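Local coordinates for capsular polysaccharide biosynthesis protein (Vibrio cholerae, PDB 1XPJ), which is of unknown function but probably belongs to the haloacid dehalogenase-like hydrolases and may act in capsular polysaccharide biosynthesis, at residues 17-20 against 21-24; 101-104 against 105-108; 111-114 against 115-119. All coordinates share one frame; numbering follows the deposited sequence.

Interaction 1. Residues 17-20 against 21-24; sequences TSDY and RNVL
Thr17 and Val23 make the close-packed side of this local turn, where the methyl CG2 of Thr17 lies 3.9 Å from CG2 of Val23 and 3.8 Å from its CA. Val23 is the one buried residue among those that touch. Its CG1, lodged between the backbone N and the carbonyl carbon (chi1 85°), comes within 3.6 Å of Tyr20 O, so this branch meets the backbone of the turn while CG2 meets the threonine.

The solvent side is polar and more sparsely joined. Asp19 takes two bonds from Asn22: the backbone N reaches Asp19 O at 3.2 Å from above the carbonyl plane, and ND2 reaches OD2 at 2.8 Å, nearly straight at 167°. The carboxylate and amide planes stand 80° apart. OD2 lies in the plane of the amide, whereas ND2 comes from above the plane of the carboxylate. Arg21 passes its CB 3.2 Å from Asp19 OD1, but its guanidinium runs on to a salt bridge with Glu71.

The Tyr20 ring makes a cation-pi contact with Arg49, and its OH bonds a tartaric acid, probably from the crystallisation liquor. Since Tyr20 also touches Asp9 of a DxDx(T/V) pattern, the loop probably borders a HAD-type active-site pocket.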
loop_
_atom_site.group_PDB
_atom_site.type_symbol
_atom_site.label_atom_id
_atom_site.label_comp_id
_atom_site.label_asym_id
_atom_site.label_seq_id
_atom_site.Cartn_x
_atom_site.Cartn_y
_atom_site.Cartn_z
ATOM N N THR A 17 -10.191 26.812 1.510
ATOM C CA THR A 17 -10.973 26.448 2.695
ATOM C C THR A 17 -10.658 25.037 3.210
ATOM O O THR A 17 -10.222 24.165 2.434
ATOM C CB THR A 17 -12.508 26.633 2.438
ATOM O OG1 THR A 17 -13.238 26.415 3.655
ATOM C CG2 THR A 17 -13.053 25.563 1.486
ATOM N N SER A 18 -10.874 24.828 4.517
ATOM C CA SER A 18 -10.630 23.519 5.138
ATOM C C SER A 18 -11.751 22.528 4.814
ATOM O O SER A 18 -11.548 21.312 4.850
ATOM C CB SER A 18 -10.410 23.623 6.660
ATOM O OG SER A 18 -10.873 24.855 7.210
ATOM N N ASP A 19 -12.929 23.062 4.501
ATOM C CA ASP A 19 -14.072 22.257 4.065
ATOM C C ASP A 19 -13.823 21.705 2.653
ATOM O O ASP A 19 -14.037 22.408 1.668
ATOM C CB ASP A 19 -15.354 23.114 4.110
ATOM C CG ASP A 19 -16.624 22.322 3.787
ATOM O OD1 ASP A 19 -16.552 21.097 3.511
ATOM O OD2 ASP A 19 -17.747 22.858 3.773
ATOM N N TYR A 20 -13.365 20.453 2.556
ATOM C CA TYR A 20 -13.079 19.849 1.238
ATOM C C TYR A 20 -14.298 19.702 0.286
ATOM O O TYR A 20 -14.139 19.783 -0.926
ATOM C CB TYR A 20 -12.317 18.520 1.366
ATOM C CG TYR A 20 -10.947 18.631 2.011
ATOM C CD1 TYR A 20 -9.970 19.532 1.521
ATOM C CD2 TYR A 20 -10.619 17.838 3.104
ATOM C CE1 TYR A 20 -8.725 19.629 2.106
ATOM C CE2 TYR A 20 -9.369 17.932 3.698
ATOM C CZ TYR A 20 -8.429 18.820 3.193
ATOM O OH TYR A 20 -7.206 18.894 3.810
ATOM N N ARG A 21 -15.496 19.485 0.827
ATOM C CA ARG A 21 -16.754 19.518 0.109
ATOM C C ARG A 21 -16.901 20.747 -0.774
ATOM O O ARG A 21 -17.371 20.685 -1.876
ATOM C CB ARG A 21 -17.909 19.419 1.093
ATOM C CG ARG A 21 -18.854 18.291 0.681
ATOM C CD ARG A 21 -20.129 18.248 1.511
ATOM N NE ARG A 21 -20.008 17.257 2.579
ATOM C CZ ARG A 21 -19.951 15.966 2.210
ATOM N NH1 ARG A 21 -19.963 15.647 0.925
ATOM N NH2 ARG A 21 -20.032 15.008 3.139
ATOM N N ASN A 22 -16.529 21.903 -0.229
ATOM C CA ASN A 22 -16.823 23.189 -0.831
ATOM C C ASN A 22 -15.611 23.986 -1.321
ATOM O O ASN A 22 -15.687 25.178 -1.593
ATOM C CB ASN A 22 -17.609 23.971 0.232
ATOM C CG ASN A 22 -19.008 23.413 0.323
ATOM O OD1 ASN A 22 -19.792 23.489 -0.627
ATOM N ND2 ASN A 22 -19.326 22.829 1.489
ATOM N N VAL A 23 -14.505 23.233 -1.451
ATOM C CA VAL A 23 -13.329 23.986 -1.965
ATOM C C VAL A 23 -13.431 24.377 -3.491
ATOM O O VAL A 23 -14.028 23.726 -4.334
ATOM C CB VAL A 23 -12.103 23.137 -1.562
ATOM C CG1 VAL A 23 -11.822 22.050 -2.565
ATOM C CG2 VAL A 23 -10.868 23.985 -1.379
ATOM N N LEU A 24 -12.894 25.582 -3.846
ATOM C CA LEU A 24 -12.973 26.042 -5.223
ATOM C C LEU A 24 -11.944 25.321 -6.129
ATOM O O LEU A 24 -10.864 24.999 -5.705
ATOM C CB LEU A 24 -12.669 27.526 -5.275
ATOM C CG LEU A 24 -13.708 28.431 -4.602
ATOM C CD1 LEU A 24 -13.325 29.918 -4.595
ATOM C CD2 LEU A 24 -15.076 28.357 -5.287
#

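Interaction 2. Residues 101-104 against 105-108; sequences AVRP and SEFA
The guanidinium of Arg103, in the conformer given here, carries the carboxylate of Glu106 over one face, the two planes only 24° apart and OE1 lying above the centre of the guanidinium. This is a stacked salt bridge: Glu106 OE2 is 3.5 Å from Arg103 NH2 but well out of the guanidinium plane, so charge attraction acts without an N-H aimed at the oxygen. A bend at chi3 (-79°) in the arginine folds its end back over the glutamate. The stronger polar partners lie across the subunit interface, where Arg103 NH2 and Glu106 OE2 form reciprocal salt bridges with their counterparts in the second subunit and Arg103 NH1 bonds Ala101 O of that chain.

Glu106 also holds the backbone ahead of the helix. Its OE1 accepts from Arg103 N at 3.0 Å and 168°, through the anti lone pair, which is the side-chain-to-N-cap half of a capping box. The first helical turn closes with Phe107 N to Arg103 O at 3.0 Å and Ala108 N to Pro104 O at 3.1 Å. On the apolar side, Val102 CG2 packs 3.9 Å from Phe107 CB, while the Phe107 ring leads away to Tyr36 and Leu33 of helix 27-38.

One carboxylate thus serves a backbone N-H and arginines of two chains; this concentration of positive partners and the nearby helix start would probably stabilise its ionised form.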
loop_
_atom_site.group_PDB
_atom_site.type_symbol
_atom_site.label_atom_id
_atom_site.label_comp_id
_atom_site.label_asym_id
_atom_site.label_seq_id
_atom_site.Cartn_x
_atom_site.Cartn_y
_atom_site.Cartn_z
ATOM N N ALA A 101 8.462 15.939 -12.889
ATOM C CA ALA A 101 7.412 16.680 -12.210
ATOM C C ALA A 101 7.208 18.057 -12.806
ATOM O O ALA A 101 8.168 18.757 -13.086
ATOM C CB ALA A 101 7.696 16.786 -10.752
ATOM N N VAL A 102 5.947 18.431 -13.013
ATOM C CA VAL A 102 5.602 19.805 -13.320
ATOM C C VAL A 102 4.635 20.381 -12.299
ATOM O O VAL A 102 3.795 19.675 -11.742
ATOM C CB VAL A 102 5.027 19.998 -14.772
ATOM C CG1 VAL A 102 5.973 19.392 -15.826
ATOM C CG2 VAL A 102 3.598 19.464 -14.898
ATOM N N ARG A 103 4.774 21.681 -12.054
ATOM C CA ARG A 103 3.840 22.393 -11.200
ATOM C C ARG A 103 2.556 22.730 -11.978
ATOM O O ARG A 103 2.607 22.869 -13.199
ATOM C CB ARG A 103 4.513 23.632 -10.610
ATOM C CG ARG A 103 5.760 23.289 -9.771
ATOM C CD ARG A 103 6.475 24.508 -9.142
ATOM N NE ARG A 103 7.319 25.229 -10.093
ATOM C CZ ARG A 103 8.495 24.800 -10.546
ATOM N NH1 ARG A 103 8.992 23.639 -10.135
ATOM N NH2 ARG A 103 9.181 25.537 -11.415
ATOM N N PRO A 104 1.412 22.861 -11.292
ATOM C CA PRO A 104 0.131 23.058 -11.985
ATOM C C PRO A 104 0.107 24.317 -12.850
ATOM O O PRO A 104 -0.612 24.307 -13.851
ATOM C CB PRO A 104 -0.906 23.117 -10.846
ATOM C CG PRO A 104 -0.216 22.584 -9.647
ATOM C CD PRO A 104 1.241 22.853 -9.828
ATOM N N SER A 105 0.886 25.345 -12.514
ATOM C CA SER A 105 0.964 26.540 -13.367
ATOM C C SER A 105 1.737 26.267 -14.650
ATOM O O SER A 105 1.390 26.800 -15.689
ATOM C CB SER A 105 1.578 27.750 -12.636
ATOM O OG SER A 105 2.941 27.498 -12.305
ATOM N N GLU A 106 2.776 25.445 -14.585
ATOM C CA GLU A 106 3.476 25.042 -15.807
ATOM C C GLU A 106 2.582 24.173 -16.702
ATOM O O GLU A 106 2.568 24.349 -17.913
ATOM C CB GLU A 106 4.768 24.290 -15.486
ATOM C CG GLU A 106 5.774 25.095 -14.675
ATOM C CD GLU A 106 6.983 24.278 -14.254
ATOM O OE1 GLU A 106 6.795 23.227 -13.589
ATOM O OE2 GLU A 106 8.118 24.695 -14.590
ATOM N N PHE A 107 1.843 23.244 -16.097
ATOM C CA PHE A 107 0.965 22.321 -16.811
ATOM C C PHE A 107 -0.152 23.044 -17.558
ATOM O O PHE A 107 -0.578 22.611 -18.631
ATOM C CB PHE A 107 0.348 21.328 -15.811
ATOM C CG PHE A 107 -0.707 20.405 -16.404
ATOM C CD1 PHE A 107 -0.368 19.443 -17.357
ATOM C CD2 PHE A 107 -2.038 20.483 -15.978
ATOM C CE1 PHE A 107 -1.346 18.564 -17.891
ATOM C CE2 PHE A 107 -3.020 19.606 -16.499
ATOM C CZ PHE A 107 -2.672 18.650 -17.459
ATOM N N ALA A 108 -0.636 24.124 -16.954
ATOM C CA ALA A 108 -1.747 24.897 -17.495
ATOM C C ALA A 108 -1.316 25.757 -18.674
ATOM O O ALA A 108 -2.116 26.013 -19.570
ATOM C CB ALA A 108 -2.368 25.776 -16.404
#

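Interaction 3. Residues 111-114 against 115-119; sequences NLEE and IHQLF
Asn111 is the N-cap of helix 112-120, and its backbone O receives Ile115 N at 2.9 Å in the opening turn. In the next step of the same i to i+4 series, His116 N meets Leu112 O at 2.9 Å. Above these backbone bonds, Leu112, in the conformer given, lays its methyl CD2 over one face of the His116 imidazole, offset toward the rim and 4.1 Å from NE2.

Glu113 and Gln117 form the solvent-facing pair. Their carboxylate and amide planes are 85° apart, and Gln117 NE2 reaches Glu113 OE2 only by a weak bond of 3.4 Å. A water reinforces the pair, accepting from Gln117 NE2 at 2.8 Å and donating weakly to Glu113 OE2. The bend of Gln117 at chi2 carries its amide back along the helix toward the glutamate.

Further out, Ile115 and Leu118 face Val102 of strand 101-102, and they also pack on Phe95 and Arg103 of the second subunit, respectively. Leu112 and Ile115 also touch Tyr36 of helix 27-38.

The cap helps to fix the start of the helix: with CG of Asn111 set between the backbone N and the carbonyl carbon (chi1 60°), OD1 can turn back to accept Glu114 N at 2.8 Å and 162°, the donor lying nearly in line with the side-chain C=O.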
loop_
_atom_site.group_PDB
_atom_site.type_symbol
_atom_site.label_atom_id
_atom_site.label_comp_id
_atom_site.label_asym_id
_atom_site.label_seq_id
_atom_site.Cartn_x
_atom_site.Cartn_y
_atom_site.Cartn_z
ATOM N N ASN A 111 2.265 23.515 -23.706
ATOM C CA ASN A 111 1.838 22.353 -24.492
ATOM C C ASN A 111 2.728 21.135 -24.252
ATOM O O ASN A 111 3.755 21.232 -23.564
ATOM C CB ASN A 111 1.719 22.675 -25.995
ATOM C CG ASN A 111 3.036 23.154 -26.622
ATOM O OD1 ASN A 111 4.095 22.538 -26.449
ATOM N ND2 ASN A 111 2.962 24.250 -27.373
ATOM N N LEU A 112 2.329 19.993 -24.814
ATOM C CA LEU A 112 3.050 18.732 -24.642
ATOM C C LEU A 112 4.505 18.819 -25.100
ATOM O O LEU A 112 5.402 18.385 -24.373
ATOM C CB LEU A 112 2.319 17.567 -25.336
ATOM C CG LEU A 112 2.190 16.223 -24.593
ATOM C CD1 LEU A 112 2.360 15.054 -25.557
ATOM C CD2 LEU A 112 3.149 16.072 -23.401
ATOM N N GLU A 113 4.729 19.391 -26.283
ATOM C CA GLU A 113 6.084 19.627 -26.794
ATOM C C GLU A 113 6.920 20.391 -25.765
ATOM O O GLU A 113 8.037 19.992 -25.458
ATOM C CB GLU A 113 6.049 20.377 -28.135
ATOM C CG GLU A 113 7.371 20.405 -28.901
ATOM C CD GLU A 113 7.326 21.261 -30.173
ATOM O OE1 GLU A 113 6.312 21.213 -30.916
ATOM O OE2 GLU A 113 8.316 21.983 -30.446
ATOM N N GLU A 114 6.351 21.469 -25.227
ATOM C CA GLU A 114 6.996 22.291 -24.204
ATOM C C GLU A 114 7.287 21.543 -22.902
ATOM O O GLU A 114 8.343 21.747 -22.313
ATOM C CB GLU A 114 6.158 23.535 -23.906
ATOM C CG GLU A 114 6.303 24.660 -24.920
ATOM C CD GLU A 114 5.204 25.706 -24.797
ATOM O OE1 GLU A 114 4.544 25.993 -25.818
ATOM O OE2 GLU A 114 5.001 26.248 -23.683
ATOM N N ILE A 115 6.359 20.693 -22.451
ATOM C CA ILE A 115 6.569 19.891 -21.244
ATOM C C ILE A 115 7.720 18.913 -21.490
ATOM O O ILE A 115 8.612 18.753 -20.647
ATOM C CB ILE A 115 5.280 19.110 -20.832
ATOM C CG1 ILE A 115 4.089 20.044 -20.590
ATOM C CG2 ILE A 115 5.533 18.236 -19.607
ATOM C CD1 ILE A 115 4.178 20.886 -19.341
ATOM N N HIS A 116 7.679 18.271 -22.655
ATOM C CA HIS A 116 8.707 17.334 -23.086
ATOM C C HIS A 116 10.086 17.975 -23.062
ATOM O O HIS A 116 11.063 17.315 -22.719
ATOM C CB HIS A 116 8.389 16.809 -24.492
ATOM C CG HIS A 116 7.600 15.535 -24.500
ATOM N ND1 HIS A 116 7.196 14.914 -25.667
ATOM C CD2 HIS A 116 7.146 14.759 -23.483
ATOM C CE1 HIS A 116 6.527 13.812 -25.369
ATOM N NE2 HIS A 116 6.484 13.695 -24.050
ATOM N N GLN A 117 10.149 19.263 -23.414
ATOM C CA GLN A 117 11.404 20.032 -23.439
ATOM C C GLN A 117 11.987 20.275 -22.052
ATOM O O GLN A 117 13.201 20.215 -21.893
ATOM C CB GLN A 117 11.239 21.368 -24.179
ATOM C CG GLN A 117 11.516 21.298 -25.686
ATOM C CD GLN A 117 10.616 22.228 -26.504
ATOM O OE1 GLN A 117 10.131 23.246 -25.999
ATOM N NE2 GLN A 117 10.398 21.880 -27.769
ATOM N N LEU A 118 11.124 20.557 -21.066
ATOM C CA LEU A 118 11.554 20.717 -19.670
ATOM C C LEU A 118 12.290 19.475 -19.209
ATOM O O LEU A 118 13.311 19.556 -18.543
ATOM C CB LEU A 118 10.351 20.919 -18.731
ATOM C CG LEU A 118 9.695 22.287 -18.518
ATOM C CD1 LEU A 118 8.558 22.147 -17.501
ATOM C CD2 LEU A 118 10.704 23.384 -18.108
ATOM N N PHE A 119 11.739 18.325 -19.568
ATOM C CA PHE A 119 12.253 17.036 -19.146
ATOM C C PHE A 119 13.558 16.704 -19.843
ATOM O O PHE A 119 14.500 16.257 -19.191
ATOM C CB PHE A 119 11.204 15.942 -19.413
ATOM C CG PHE A 119 9.927 16.127 -18.638
ATOM C CD1 PHE A 119 9.919 16.836 -17.436
ATOM C CD2 PHE A 119 8.724 15.606 -19.120
ATOM C CE1 PHE A 119 8.737 17.017 -16.712
ATOM C CE2 PHE A 119 7.534 15.771 -18.407
ATOM C CZ PHE A 119 7.540 16.481 -17.193
HETATM O O HOH W 1 8.213 23.674 -28.109
#

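In the fold
Interactions 2 and 3 form one connected region, their centres about 11 Å apart: Val102 CG1 lies 3.6 Å from Phe119 CZ and 4.0 Å from Ile115 CG2, and Glu106 OE2 lies 3.9 Å from Leu118 CD1. Both also touch the second subunit, so this region belongs to the interface. Interaction 1 stands apart, its centre about 22 Å from that of interaction 2 and about 32 Å from that of interaction 3, which lies on the opposite side of the chain's centre. Interactions 1 and 2 nevertheless approach the same probable HAD-type motif, through Tyr20 on Asp9 and Pro104 on Thr11.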